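PDB 4BGV: malate dehydrogenase from Picrophilus torridus, which probably catalyses the reversible NAD-dependent oxidation of (S)-malate to oxaloacetate, a step of the tricarboxylic acid cycle. Local coordinates for residues 2-7 with 28-33; 102-107 with 132-137; 150-155 with 232-237; 170-175 with 191-196; 265-270 with 286-291. One frame throughout, in Å; residues are numbered along the deposited sequence. Where two conformers were deposited one is given.

Contact 1: 2-7 with 28-33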
# COMPACT_ATOMS: atom_id res chain seq x y z
N ARG A 2 9.22 -4.90 -16.91
CA ARG A 2 8.06 -4.13 -16.49
C ARG A 2 7.21 -3.77 -17.71
O ARG A 2 7.73 -3.67 -18.82
CB ARG A 2 8.48 -2.83 -15.80
CG ARG A 2 9.19 -2.95 -14.44
CD ARG A 2 9.85 -1.62 -14.07
NE ARG A 2 11.17 -1.82 -13.49
CZ ARG A 2 12.17 -0.97 -13.61
NH1 ARG A 2 12.01 0.16 -14.30
NH2 ARG A 2 13.34 -1.24 -13.04
N SER A 3 5.92 -3.59 -17.50
CA SER A 3 5.07 -3.06 -18.55
C SER A 3 5.35 -1.59 -18.72
O SER A 3 5.89 -0.93 -17.82
CB SER A 3 3.59 -3.27 -18.23
OG SER A 3 3.24 -4.64 -18.34
N LYS A 4 4.97 -1.07 -19.88
CA LYS A 4 5.21 0.31 -20.24
C LYS A 4 3.88 0.97 -20.57
O LYS A 4 3.06 0.42 -21.32
CB LYS A 4 6.14 0.35 -21.46
CG LYS A 4 6.33 1.74 -22.05
CD LYS A 4 7.38 1.66 -23.16
CE LYS A 4 7.74 3.02 -23.73
NZ LYS A 4 8.75 2.86 -24.84
N ILE A 5 3.65 2.13 -19.98
CA ILE A 5 2.45 2.90 -20.25
C ILE A 5 2.87 4.25 -20.80
O ILE A 5 3.74 4.91 -20.21
CB ILE A 5 1.60 3.09 -18.97
CG1 ILE A 5 1.24 1.73 -18.35
CG2 ILE A 5 0.34 3.92 -19.25
CD1 ILE A 5 2.11 1.36 -17.14
N SER A 6 2.29 4.65 -21.92
CA SER A 6 2.50 5.98 -22.45
C SER A 6 1.28 6.81 -22.13
O SER A 6 0.16 6.34 -22.27
CB SER A 6 2.71 5.94 -23.97
OG SER A 6 3.97 5.37 -24.30
N VAL A 7 1.51 8.04 -21.68
CA VAL A 7 0.45 9.01 -21.42
C VAL A 7 0.60 10.21 -22.36
O VAL A 7 1.59 10.95 -22.28
CB VAL A 7 0.48 9.47 -19.95
CG1 VAL A 7 -0.57 10.53 -19.67
CG2 VAL A 7 0.30 8.27 -19.01
N ASP A 28 6.55 1.19 -16.11
CA ASP A 28 7.29 2.38 -16.56
C ASP A 28 6.32 3.33 -17.25
O ASP A 28 5.36 2.90 -17.88
CB ASP A 28 8.42 1.98 -17.50
CG ASP A 28 9.47 1.11 -16.82
OD1 ASP A 28 9.76 1.35 -15.62
OD2 ASP A 28 10.01 0.20 -17.48
N ILE A 29 6.58 4.62 -17.14
CA ILE A 29 5.63 5.61 -17.62
C ILE A 29 6.35 6.62 -18.49
O ILE A 29 7.28 7.29 -18.04
CB ILE A 29 4.98 6.32 -16.43
CG1 ILE A 29 4.19 5.33 -15.57
CG2 ILE A 29 4.03 7.43 -16.91
CD1 ILE A 29 4.33 5.59 -14.10
N TYR A 30 5.94 6.70 -19.75
CA TYR A 30 6.45 7.72 -20.68
C TYR A 30 5.37 8.77 -20.96
O TYR A 30 4.24 8.42 -21.35
CB TYR A 30 6.90 7.10 -22.00
CG TYR A 30 8.23 6.36 -21.94
CD1 TYR A 30 8.75 5.90 -20.74
CD2 TYR A 30 8.98 6.14 -23.10
CE1 TYR A 30 9.97 5.24 -20.68
CE2 TYR A 30 10.19 5.48 -23.06
CZ TYR A 30 10.68 5.03 -21.85
OH TYR A 30 11.89 4.36 -21.80
N ILE A 31 5.70 10.05 -20.76
CA ILE A 31 4.72 11.13 -20.88
C ILE A 31 5.05 11.94 -22.13
O ILE A 31 6.22 12.17 -22.43
CB ILE A 31 4.72 12.07 -19.64
CG1 ILE A 31 4.70 11.25 -18.34
CG2 ILE A 31 3.53 13.03 -19.67
CD1 ILE A 31 4.79 12.12 -17.10
N PHE A 32 4.01 12.36 -22.86
CA PHE A 32 4.17 13.12 -24.10
C PHE A 32 3.31 14.37 -24.10
O PHE A 32 2.16 14.35 -23.67
CB PHE A 32 3.81 12.25 -25.32
CG PHE A 32 4.64 10.99 -25.42
CD1 PHE A 32 4.33 9.87 -24.65
CD2 PHE A 32 5.73 10.94 -26.27
CE1 PHE A 32 5.11 8.72 -24.72
CE2 PHE A 32 6.51 9.79 -26.36
CZ PHE A 32 6.20 8.68 -25.58
N ASP A 33 3.86 15.48 -24.60
CA ASP A 33 3.12 16.72 -24.74
C ASP A 33 3.77 17.61 -25.78
O ASP A 33 5.00 17.67 -25.91
CB ASP A 33 3.00 17.47 -23.41
CG ASP A 33 1.82 18.44 -23.40
OD1 ASP A 33 1.94 19.53 -23.99
OD2 ASP A 33 0.75 18.10 -22.84
O HOH W 1 9.00 -0.98 -19.75
O HOH W 2 10.94 2.13 -23.77
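Asp28 meets Arg2 at about a right angle. NH1 of Arg2 stands 2.9 Å from OD1 of Asp28, at its syn lone pair; that oxygen lies in the guanidinium plane although the two planes are 81° apart. OD1 also takes the N of Asp58, while NE and NH2 of Arg2 turn to the carbonyls of Asn247 and Asp248 of the second subunit. Shortening this side chain to an alanine is likely to leave Asp28 without its salt-bridge partner and those carbonyls without these donors. A water joins OD2 of Asp28 to Arg2 O, and the main-chain ladder starts here, Asp28 N to Ser3 O and Ile5 N to Asp28 O. Ile29 shares its face with Ile5, Val7 and Ile31; these branched residues suit a face covered in large part by helix 12-23, with helices 38-47 and 232-246 also on it. Tyr30 continues the ladder, its N bonded to Ile5 O and its O to Val7 N. Over one face of its ring, CE of Lys4 lies 3.7 Å from the centroid in a CH-pi contact, carried there by an extended chain with CG anti to the backbone N (chi1 172°). NZ goes on to the carbonyls of Glu72 and Lys74. Phe32 N bonds Val7 O, and CE1 of Phe32 touches Ser6 OG, itself hydrogen-bonded to OG of Ser76. Asp33 ends the strand and probably binds NAD. Two parallel strands joined through helix 12-23 and a GxGxxG turn form the beta-alpha-beta unit that opens a Rossmann fold.

Contact 2: 102-107 with 132-137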
# COMPACT_ATOMS: atom_id res chain seq x y z
N GLY A 102 -10.37 16.03 -34.48
CA GLY A 102 -9.18 16.24 -35.28
C GLY A 102 -7.93 15.86 -34.52
O GLY A 102 -7.01 15.27 -35.09
N ILE A 103 -7.89 16.21 -33.24
CA ILE A 103 -6.76 15.84 -32.39
C ILE A 103 -6.66 14.31 -32.25
O ILE A 103 -5.58 13.74 -32.35
CB ILE A 103 -6.86 16.52 -31.00
CG1 ILE A 103 -6.73 18.04 -31.16
CG2 ILE A 103 -5.78 16.01 -30.06
CD1 ILE A 103 -7.11 18.82 -29.91
N MET A 104 -7.80 13.65 -32.07
CA MET A 104 -7.82 12.19 -31.97
C MET A 104 -7.35 11.55 -33.27
O MET A 104 -6.66 10.53 -33.25
CB MET A 104 -9.22 11.66 -31.61
CG MET A 104 -9.76 12.10 -30.25
SD MET A 104 -8.74 11.60 -28.84
CE MET A 104 -7.81 13.11 -28.57
N LYS A 105 -7.74 12.15 -34.40
CA LYS A 105 -7.33 11.63 -35.70
C LYS A 105 -5.80 11.62 -35.81
O LYS A 105 -5.20 10.59 -36.16
CB LYS A 105 -7.99 12.40 -36.86
CG LYS A 105 -7.68 11.81 -38.24
CD LYS A 105 -8.62 12.35 -39.33
CE LYS A 105 -8.33 11.72 -40.70
NZ LYS A 105 -6.97 12.05 -41.22
N SER A 106 -5.15 12.74 -35.49
CA SER A 106 -3.70 12.79 -35.59
C SER A 106 -3.01 11.94 -34.52
O SER A 106 -1.99 11.31 -34.79
CB SER A 106 -3.19 14.24 -35.57
OG SER A 106 -3.34 14.82 -34.29
N VAL A 107 -3.56 11.93 -33.30
CA VAL A 107 -3.04 11.05 -32.26
C VAL A 107 -3.15 9.58 -32.67
O VAL A 107 -2.19 8.81 -32.54
CB VAL A 107 -3.69 11.29 -30.88
CG1 VAL A 107 -3.41 10.13 -29.94
CG2 VAL A 107 -3.18 12.59 -30.27
N TYR A 132 -14.18 6.38 -30.53
CA TYR A 132 -14.60 6.08 -31.90
C TYR A 132 -13.63 6.72 -32.90
O TYR A 132 -13.19 6.06 -33.85
CB TYR A 132 -16.03 6.55 -32.12
CG TYR A 132 -16.63 6.20 -33.46
CD1 TYR A 132 -16.70 4.87 -33.90
CD2 TYR A 132 -17.12 7.19 -34.29
CE1 TYR A 132 -17.25 4.56 -35.13
CE2 TYR A 132 -17.67 6.89 -35.52
CZ TYR A 132 -17.73 5.57 -35.93
OH TYR A 132 -18.29 5.30 -37.16
N ALA A 133 -13.25 7.97 -32.66
CA ALA A 133 -12.29 8.63 -33.53
C ALA A 133 -10.91 7.94 -33.50
O ALA A 133 -10.26 7.79 -34.53
CB ALA A 133 -12.15 10.11 -33.15
N ILE A 134 -10.47 7.54 -32.31
CA ILE A 134 -9.19 6.85 -32.19
C ILE A 134 -9.22 5.54 -32.99
O ILE A 134 -8.25 5.19 -33.67
CB ILE A 134 -8.82 6.59 -30.71
CG1 ILE A 134 -8.40 7.90 -30.02
CG2 ILE A 134 -7.69 5.55 -30.58
CD1 ILE A 134 -7.05 8.50 -30.51
N TYR A 135 -10.36 4.86 -32.94
CA TYR A 135 -10.58 3.63 -33.67
C TYR A 135 -10.49 3.88 -35.18
O TYR A 135 -9.77 3.20 -35.89
CB TYR A 135 -11.96 3.04 -33.31
CG TYR A 135 -12.36 1.88 -34.19
CD1 TYR A 135 -11.51 0.80 -34.38
CD2 TYR A 135 -13.60 1.85 -34.83
CE1 TYR A 135 -11.87 -0.27 -35.18
CE2 TYR A 135 -13.98 0.78 -35.62
CZ TYR A 135 -13.10 -0.28 -35.79
OH TYR A 135 -13.44 -1.36 -36.58
N LYS A 136 -11.21 4.89 -35.66
CA LYS A 136 -11.19 5.22 -37.09
C LYS A 136 -9.79 5.61 -37.59
O LYS A 136 -9.43 5.30 -38.72
CB LYS A 136 -12.21 6.31 -37.41
CG LYS A 136 -13.66 5.85 -37.24
CD LYS A 136 -14.62 7.00 -37.48
CE LYS A 136 -14.62 7.44 -38.95
NZ LYS A 136 -15.47 6.55 -39.79
N ALA A 137 -9.02 6.28 -36.75
CA ALA A 137 -7.71 6.79 -37.17
C ALA A 137 -6.60 5.74 -37.06
O ALA A 137 -5.69 5.73 -37.88
CB ALA A 137 -7.33 8.03 -36.36
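Met104, Lys105 and Val107 pack against Ala133, Ile134 and Ala137 in an apolar helix-to-helix contact of the NAD-binding domain, with no hydrogen bond crossing it. The helical segments run in broadly the same direction, crossing at -39°, and their axes come within 7.9 Å. Alanine's small side chain suits this close approach. The methyl of Ala133 meets CB of Met104 at 3.7 Å, and one turn later CB of Ala137 rests on the backbone of Lys105, 3.3 Å from its carbonyl O. Between the two alanines Ile134 supplies the reach. With CG1 beside its own backbone N (chi1 -73°) and the chain bent again at chi2, its CD1 is swung across to the first helix, 3.4 Å from Met104 O. That same methyl touches CG1 of Val107 at 4.0 Å, so the valine branch and the isoleucine tip pack together. Met104 meets Ile134 in two places: CB lies near CD1, and SD sits 3.9 Å from CG1. The methionine is flexible enough to bend at chi2 and chi3, bringing its sulfur alongside Ile134. Lys105 contributes its backbone and the base of its chain, while its NZ forms a salt bridge with Glu109. Met104 and Val107 also touch Val81 of strand 78-81, and Met104 touches Thr124, which probably binds NAD; Phe319 of helix 295-321 touches both Lys105 and Ala133.

Contact 3: 150-155 with 232-237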
# COMPACT_ATOMS: atom_id res chain seq x y z
N GLY A 150 -17.83 5.64 -16.99
CA GLY A 150 -18.42 5.13 -15.76
C GLY A 150 -17.48 5.05 -14.57
O GLY A 150 -17.94 5.13 -13.43
N SER A 151 -16.18 4.88 -14.80
CA SER A 151 -15.26 4.78 -13.67
C SER A 151 -15.32 6.06 -12.85
O SER A 151 -15.28 6.02 -11.61
CB SER A 151 -13.82 4.52 -14.14
OG SER A 151 -12.97 4.30 -13.01
N LEU A 152 -15.43 7.18 -13.54
CA LEU A 152 -15.46 8.49 -12.90
C LEU A 152 -16.85 8.83 -12.35
O LEU A 152 -16.98 9.29 -11.22
CB LEU A 152 -15.00 9.58 -13.86
CG LEU A 152 -15.08 11.02 -13.36
CD1 LEU A 152 -14.25 11.21 -12.08
CD2 LEU A 152 -14.61 11.99 -14.45
N ASP A 153 -17.90 8.61 -13.14
CA ASP A 153 -19.24 8.91 -12.64
C ASP A 153 -19.54 8.06 -11.42
O ASP A 153 -20.16 8.54 -10.47
CB ASP A 153 -20.31 8.71 -13.72
CG ASP A 153 -20.18 9.71 -14.84
OD1 ASP A 153 -19.83 10.88 -14.55
OD2 ASP A 153 -20.43 9.33 -16.01
N SER A 154 -19.10 6.81 -11.44
CA SER A 154 -19.41 5.91 -10.32
C SER A 154 -18.66 6.31 -9.07
O SER A 154 -19.20 6.20 -7.97
CB SER A 154 -19.18 4.43 -10.66
OG SER A 154 -17.81 4.15 -10.81
N THR A 155 -17.42 6.79 -9.20
CA THR A 155 -16.68 7.20 -8.02
C THR A 155 -17.33 8.41 -7.37
O THR A 155 -17.39 8.51 -6.16
CB THR A 155 -15.22 7.53 -8.33
OG1 THR A 155 -14.80 6.83 -9.50
CG2 THR A 155 -14.36 7.13 -7.16
N TYR A 232 -7.91 15.06 -10.00
CA TYR A 232 -7.58 14.03 -9.01
C TYR A 232 -8.46 12.80 -9.12
O TYR A 232 -7.96 11.67 -9.24
CB TYR A 232 -7.63 14.58 -7.58
CG TYR A 232 -6.47 15.50 -7.26
CD1 TYR A 232 -5.15 15.01 -7.27
CD2 TYR A 232 -6.68 16.84 -6.96
CE1 TYR A 232 -4.08 15.84 -6.97
CE2 TYR A 232 -5.61 17.69 -6.65
CZ TYR A 232 -4.32 17.18 -6.67
OH TYR A 232 -3.24 18.00 -6.40
N ALA A 233 -9.78 12.99 -9.05
CA ALA A 233 -10.69 11.85 -9.17
C ALA A 233 -10.63 11.20 -10.57
O ALA A 233 -10.56 9.97 -10.68
CB ALA A 233 -12.12 12.22 -8.78
N PRO A 234 -10.62 12.02 -11.65
CA PRO A 234 -10.36 11.41 -12.96
C PRO A 234 -9.05 10.62 -12.99
O PRO A 234 -9.04 9.52 -13.52
CB PRO A 234 -10.26 12.62 -13.89
CG PRO A 234 -11.19 13.64 -13.24
CD PRO A 234 -10.94 13.45 -11.77
N GLY A 235 -7.98 11.14 -12.40
CA GLY A 235 -6.70 10.45 -12.44
C GLY A 235 -6.74 9.01 -11.91
O GLY A 235 -6.24 8.09 -12.55
N ILE A 236 -7.33 8.82 -10.74
CA ILE A 236 -7.44 7.47 -10.19
C ILE A 236 -8.48 6.64 -10.94
O ILE A 236 -8.31 5.44 -11.12
CB ILE A 236 -7.65 7.46 -8.63
CG1 ILE A 236 -7.67 6.02 -8.08
CG2 ILE A 236 -8.91 8.25 -8.20
CD1 ILE A 236 -6.37 5.28 -8.26
N SER A 237 -9.55 7.27 -11.43
CA SER A 237 -10.57 6.55 -12.21
C SER A 237 -9.97 5.95 -13.49
O SER A 237 -10.33 4.85 -13.90
CB SER A 237 -11.74 7.48 -12.56
OG SER A 237 -12.37 7.95 -11.38
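Ser151 and Ser237 hold the two helices together where they approach most closely, with OG of Ser151 donating to Ser237 O at 2.8 Å. The hydroxyl comes from well to the side of the carbonyl, at a C=O...donor angle of 110°. OG of Ser151 reaches it by standing anti to the backbone N (chi1 -174°). Next to this bond lies a greasy patch: Leu152 sets CD1 3.7 Å from Pro234 N and near the methyl of Ala233, while CD2 touches CG of Pro234 at 4.0 Å. Ser237 also turns its own OG back along its helix to Ala233 O, 2.8 Å away, coming from above the carbonyl plane. That carbonyl already accepts Ser237 N, so one residue grips it twice. Further out, His52 of the third subunit bonds Ser151 O, and Asp45 of that subunit takes the backbone N of Tyr232 and Ala233. Both helices lie in the alpha/beta C-terminal domain, and Asp153 bonds ND1 of His180, the probable proton acceptor, consistent with the Asp-His pair of the LDH/MDH family. Since the hydroxyls of Ser151 and Ser237 both end on carbonyls, these two polar groups are probably well accommodated in a buried interface.

Contact 4: 170-175 with 191-196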
# COMPACT_ATOMS: atom_id res chain seq x y z
N GLU A 170 -15.75 2.14 0.67
CA GLU A 170 -15.49 0.81 0.12
C GLU A 170 -16.74 -0.03 -0.05
O GLU A 170 -16.78 -0.95 -0.87
CB GLU A 170 -14.48 0.04 0.99
CG GLU A 170 -14.14 -1.34 0.46
CD GLU A 170 -12.87 -1.91 1.05
OE1 GLU A 170 -12.34 -1.31 2.01
OE2 GLU A 170 -12.40 -2.96 0.55
N ASP A 171 -17.78 0.28 0.71
CA ASP A 171 -18.97 -0.56 0.73
C ASP A 171 -20.14 -0.00 -0.09
O ASP A 171 -21.18 -0.65 -0.22
CB ASP A 171 -19.38 -0.84 2.17
CG ASP A 171 -18.29 -1.58 2.93
OD1 ASP A 171 -17.70 -2.52 2.35
OD2 ASP A 171 -17.99 -1.21 4.09
N VAL A 172 -19.97 1.19 -0.66
CA VAL A 172 -21.01 1.74 -1.52
C VAL A 172 -20.76 1.30 -2.97
O VAL A 172 -19.62 1.31 -3.45
CB VAL A 172 -21.09 3.28 -1.44
CG1 VAL A 172 -22.18 3.79 -2.36
CG2 VAL A 172 -21.38 3.74 -0.02
N ASN A 173 -21.82 0.88 -3.64
CA ASN A 173 -21.76 0.51 -5.05
C ASN A 173 -22.78 1.31 -5.81
O ASN A 173 -23.95 1.30 -5.47
CB ASN A 173 -22.04 -0.97 -5.20
CG ASN A 173 -21.07 -1.82 -4.40
OD1 ASN A 173 -19.93 -1.99 -4.80
ND2 ASN A 173 -21.51 -2.31 -3.24
N ALA A 174 -22.34 2.00 -6.86
CA ALA A 174 -23.23 2.87 -7.62
C ALA A 174 -23.17 2.50 -9.09
O ALA A 174 -22.10 2.56 -9.70
CB ALA A 174 -22.83 4.33 -7.42
N PHE A 175 -24.31 2.12 -9.65
CA PHE A 175 -24.36 1.55 -11.00
C PHE A 175 -24.75 2.61 -12.02
O PHE A 175 -25.88 3.10 -12.01
CB PHE A 175 -25.37 0.39 -11.02
CG PHE A 175 -25.25 -0.48 -12.23
CD1 PHE A 175 -25.89 -0.15 -13.40
CD2 PHE A 175 -24.47 -1.62 -12.20
CE1 PHE A 175 -25.79 -0.94 -14.51
CE2 PHE A 175 -24.36 -2.42 -13.32
CZ PHE A 175 -25.02 -2.08 -14.47
N SER A 191 -27.75 -0.25 -7.20
CA SER A 191 -26.88 0.56 -6.35
C SER A 191 -27.24 0.21 -4.93
O SER A 191 -28.42 0.09 -4.59
CB SER A 191 -27.09 2.06 -6.61
OG SER A 191 -26.82 2.37 -7.97
N ASN A 192 -26.23 0.04 -4.09
CA ASN A 192 -26.45 -0.54 -2.77
C ASN A 192 -25.32 -0.22 -1.80
O ASN A 192 -24.25 0.27 -2.21
CB ASN A 192 -26.57 -2.07 -2.90
CG ASN A 192 -25.31 -2.71 -3.46
OD1 ASN A 192 -24.31 -2.85 -2.76
ND2 ASN A 192 -25.36 -3.10 -4.73
N VAL A 193 -25.56 -0.49 -0.52
CA VAL A 193 -24.48 -0.49 0.46
C VAL A 193 -24.30 -1.93 0.95
O VAL A 193 -25.20 -2.49 1.61
CB VAL A 193 -24.76 0.42 1.67
CG1 VAL A 193 -23.57 0.39 2.62
CG2 VAL A 193 -25.03 1.85 1.22
N SER A 194 -23.17 -2.53 0.61
CA SER A 194 -22.90 -3.94 0.94
C SER A 194 -24.07 -4.85 0.56
O SER A 194 -24.39 -5.80 1.30
CB SER A 194 -22.57 -4.10 2.44
OG SER A 194 -21.41 -3.35 2.78
N GLY A 195 -24.72 -4.55 -0.57
CA GLY A 195 -25.80 -5.37 -1.08
C GLY A 195 -27.19 -4.88 -0.72
O GLY A 195 -28.18 -5.26 -1.35
N ILE A 196 -27.27 -4.02 0.29
CA ILE A 196 -28.57 -3.50 0.69
C ILE A 196 -28.94 -2.38 -0.27
O ILE A 196 -28.22 -1.39 -0.35
CB ILE A 196 -28.56 -2.96 2.13
CG1 ILE A 196 -28.13 -4.06 3.11
CG2 ILE A 196 -29.95 -2.41 2.49
CD1 ILE A 196 -27.85 -3.56 4.53
O HOH W 3 -19.00 -4.34 0.99
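Asn173 and Asn192 form the hydrogen-bonded pair of an antiparallel beta hairpin, and the contact is tightest here: Asn173 N bonds Asn192 O and Asn192 N bonds Asn173 O, both at 2.9 Å. Ser191 extends the ladder with its side chain; its OG takes the N-H of Phe175 at 3.0 Å in an almost straight bond (175°), and also bonds Phe187 O. Val172 and Val193, the neighbouring non-hydrogen-bonded pair, touch more lightly, CG2 to CG2 at 4.3 Å; beta-branched residues suit this strand face, where Leu161 and Ala162 of helix 150-165 meet Val172. Toward Asp171 the contact becomes polar and partly water-bridged, with the fourth subunit completing it. Ser194 N reaches Asp171 O, and on this solvent side a water links OD1 of Asp171 to OG of partly exposed Ser194. OD2 of Asp171 turns to Arg251 and Val252 of the fourth subunit, and OG of Ser194 to Val252 O there. A type I' turn runs from Val193 to Ile196, with Gly195 at backbone angles that call for glycine. Asn192 braces it in an Asx motif: with CG between backbone N and carbonyl carbon (chi1 61°), OD1 accepts Asn173 ND2 at 2.9 Å and, from the opposite face of its amide, Gly195 N at 2.8 Å.

Contact 5: 265-270 with 286-291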
# COMPACT_ATOMS: atom_id res chain seq x y z
N LYS A 265 -28.17 -6.04 -30.23
CA LYS A 265 -29.57 -6.34 -29.94
C LYS A 265 -29.97 -5.82 -28.56
O LYS A 265 -31.12 -5.44 -28.34
CB LYS A 265 -29.83 -7.84 -30.08
CG LYS A 265 -29.46 -8.37 -31.46
CD LYS A 265 -29.49 -9.89 -31.53
CE LYS A 265 -30.90 -10.42 -31.76
NZ LYS A 265 -30.91 -11.89 -32.00
N THR A 266 -29.03 -5.83 -27.62
CA THR A 266 -29.26 -5.32 -26.27
C THR A 266 -29.12 -3.80 -26.14
O THR A 266 -29.95 -3.13 -25.50
CB THR A 266 -28.28 -5.98 -25.26
OG1 THR A 266 -28.63 -7.37 -25.09
CG2 THR A 266 -28.32 -5.28 -23.90
N TYR A 267 -28.07 -3.25 -26.74
CA TYR A 267 -27.77 -1.83 -26.54
C TYR A 267 -28.23 -0.91 -27.67
O TYR A 267 -28.04 0.30 -27.59
CB TYR A 267 -26.29 -1.63 -26.21
CG TYR A 267 -25.94 -2.24 -24.87
CD1 TYR A 267 -26.42 -1.67 -23.70
CD2 TYR A 267 -25.17 -3.40 -24.78
CE1 TYR A 267 -26.13 -2.22 -22.46
CE2 TYR A 267 -24.87 -3.97 -23.53
CZ TYR A 267 -25.35 -3.37 -22.38
OH TYR A 267 -25.08 -3.92 -21.14
N LEU A 268 -28.84 -1.48 -28.70
CA LEU A 268 -29.55 -0.71 -29.73
C LEU A 268 -28.65 0.25 -30.50
O LEU A 268 -29.12 1.25 -31.05
CB LEU A 268 -30.72 0.05 -29.12
CG LEU A 268 -31.57 -0.75 -28.12
CD1 LEU A 268 -32.73 0.10 -27.61
CD2 LEU A 268 -32.08 -2.02 -28.75
N VAL A 269 -27.36 -0.04 -30.51
CA VAL A 269 -26.42 0.66 -31.37
C VAL A 269 -25.56 -0.37 -32.05
O VAL A 269 -25.36 -1.47 -31.52
CB VAL A 269 -25.47 1.60 -30.59
CG1 VAL A 269 -26.19 2.83 -30.12
CG2 VAL A 269 -24.82 0.86 -29.41
N ASN A 270 -25.05 -0.02 -33.22
CA ASN A 270 -24.14 -0.93 -33.90
C ASN A 270 -22.91 -0.21 -34.44
O ASN A 270 -23.02 0.84 -35.08
CB ASN A 270 -24.86 -1.70 -35.01
CG ASN A 270 -24.01 -2.79 -35.61
OD1 ASN A 270 -23.60 -3.73 -34.92
ND2 ASN A 270 -23.73 -2.67 -36.91
N GLU A 286 -12.71 -7.81 -22.51
CA GLU A 286 -12.77 -9.27 -22.56
C GLU A 286 -14.18 -9.82 -22.52
O GLU A 286 -14.42 -10.98 -22.87
CB GLU A 286 -11.91 -9.87 -21.46
CG GLU A 286 -10.52 -9.27 -21.54
CD GLU A 286 -9.44 -10.16 -21.01
OE1 GLU A 286 -9.75 -11.07 -20.21
OE2 GLU A 286 -8.27 -9.93 -21.39
N LYS A 287 -15.12 -8.97 -22.12
CA LYS A 287 -16.53 -9.34 -22.10
C LYS A 287 -17.34 -8.07 -21.99
O LYS A 287 -16.96 -7.15 -21.28
CB LYS A 287 -16.85 -10.25 -20.91
CG LYS A 287 -18.32 -10.74 -20.90
CD LYS A 287 -18.57 -11.72 -19.76
CE LYS A 287 -20.04 -12.16 -19.71
NZ LYS A 287 -20.37 -13.19 -20.73
N ILE A 288 -18.44 -8.02 -22.72
CA ILE A 288 -19.44 -6.99 -22.50
C ILE A 288 -20.64 -7.65 -21.84
O ILE A 288 -21.17 -8.63 -22.36
CB ILE A 288 -19.88 -6.35 -23.82
CG1 ILE A 288 -18.75 -5.47 -24.38
CG2 ILE A 288 -21.13 -5.51 -23.61
CD1 ILE A 288 -18.99 -4.99 -25.80
N TYR A 289 -21.06 -7.15 -20.69
CA TYR A 289 -22.24 -7.71 -20.05
C TYR A 289 -23.50 -7.11 -20.65
O TYR A 289 -23.59 -5.89 -20.83
CB TYR A 289 -22.17 -7.49 -18.55
CG TYR A 289 -20.99 -8.21 -17.92
CD1 TYR A 289 -19.74 -7.61 -17.86
CD2 TYR A 289 -21.13 -9.51 -17.46
CE1 TYR A 289 -18.64 -8.29 -17.30
CE2 TYR A 289 -20.05 -10.19 -16.91
CZ TYR A 289 -18.81 -9.57 -16.83
OH TYR A 289 -17.75 -10.25 -16.28
N ASP A 290 -24.46 -7.96 -21.01
CA ASP A 290 -25.72 -7.48 -21.57
C ASP A 290 -26.74 -7.31 -20.45
O ASP A 290 -27.16 -8.29 -19.85
CB ASP A 290 -26.24 -8.45 -22.63
CG ASP A 290 -25.34 -8.53 -23.83
OD1 ASP A 290 -24.78 -7.47 -24.23
OD2 ASP A 290 -25.18 -9.63 -24.37
N LEU A 291 -27.14 -6.08 -20.20
CA LEU A 291 -28.10 -5.79 -19.14
C LEU A 291 -29.55 -5.95 -19.59
O LEU A 291 -29.86 -5.80 -20.76
CB LEU A 291 -27.91 -4.35 -18.63
CG LEU A 291 -26.53 -4.01 -18.08
CD1 LEU A 291 -26.46 -2.52 -17.77
CD2 LEU A 291 -26.24 -4.84 -16.84
O HOH W 4 -30.37 -7.90 -22.60
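The ring of Tyr267 points its hydroxyl end at the backbone of Tyr289, whose O lies at the ring's edge, in its plane. Over the centre of one face sits CG2 of the preceding Thr266, 3.6 Å above the plane. The carboxylate of Asp290 approaches obliquely, its plane 55° from the ring, with OD1 3.6 Å from CE2 of Tyr267; that oxygen has its hydrogen bond with ND1 of His263. CG of Tyr267 stands anti to its carbonyl carbon (chi1 -66°), carrying the ring toward residues 289-291. There Tyr267 OH donates to Tyr289 O in a very short bond of 2.5 Å and accepts Leu291 N at 3.1 Å (148°), so one hydroxyl serves both a C=O and an N-H of a chain that has just left strand 284-288. A phenylalanine in its place would probably leave that carbonyl and that amide without their partner and allow the loop to shift. CG2 of Ile288 packs on CE2 of Tyr267 at 4.0 Å, an apolar contact; CG of Leu291 lies 3.4 Å from Tyr267 OH. Thr266 suits its place because its methyl covers the ring while OG1 is joined through a water to Leu291 O. Tyr267, ending helix 262-267, touches Val276 and Pro277 of strand 272-281 and also meets the ring of Trp301 of helix 295-321, while Leu291 extends to Phe175 and Ile177 of strand 172-178.

From the N terminus, contact 1 closes the first loop, bringing strand 28-33 beside strand 4-8 in the parallel sheet. Contact 2 follows in series, joining two helices of the same NAD-binding domain. Helix 150-165, in the alpha/beta C-terminal domain, meets helix 232-246 in contact 3, which closes a much longer loop. Contact 4, a hairpin, falls wholly within that loop and touches contact 3 where Ser154 packs on Ala174. Contact 5 comes last, again in series, tying helix 262-267 to the chain after strand 284-288. It reaches contact 4 through Phe175 and Leu291, and both touch the fourth subunit. No two contacts cross along the chain.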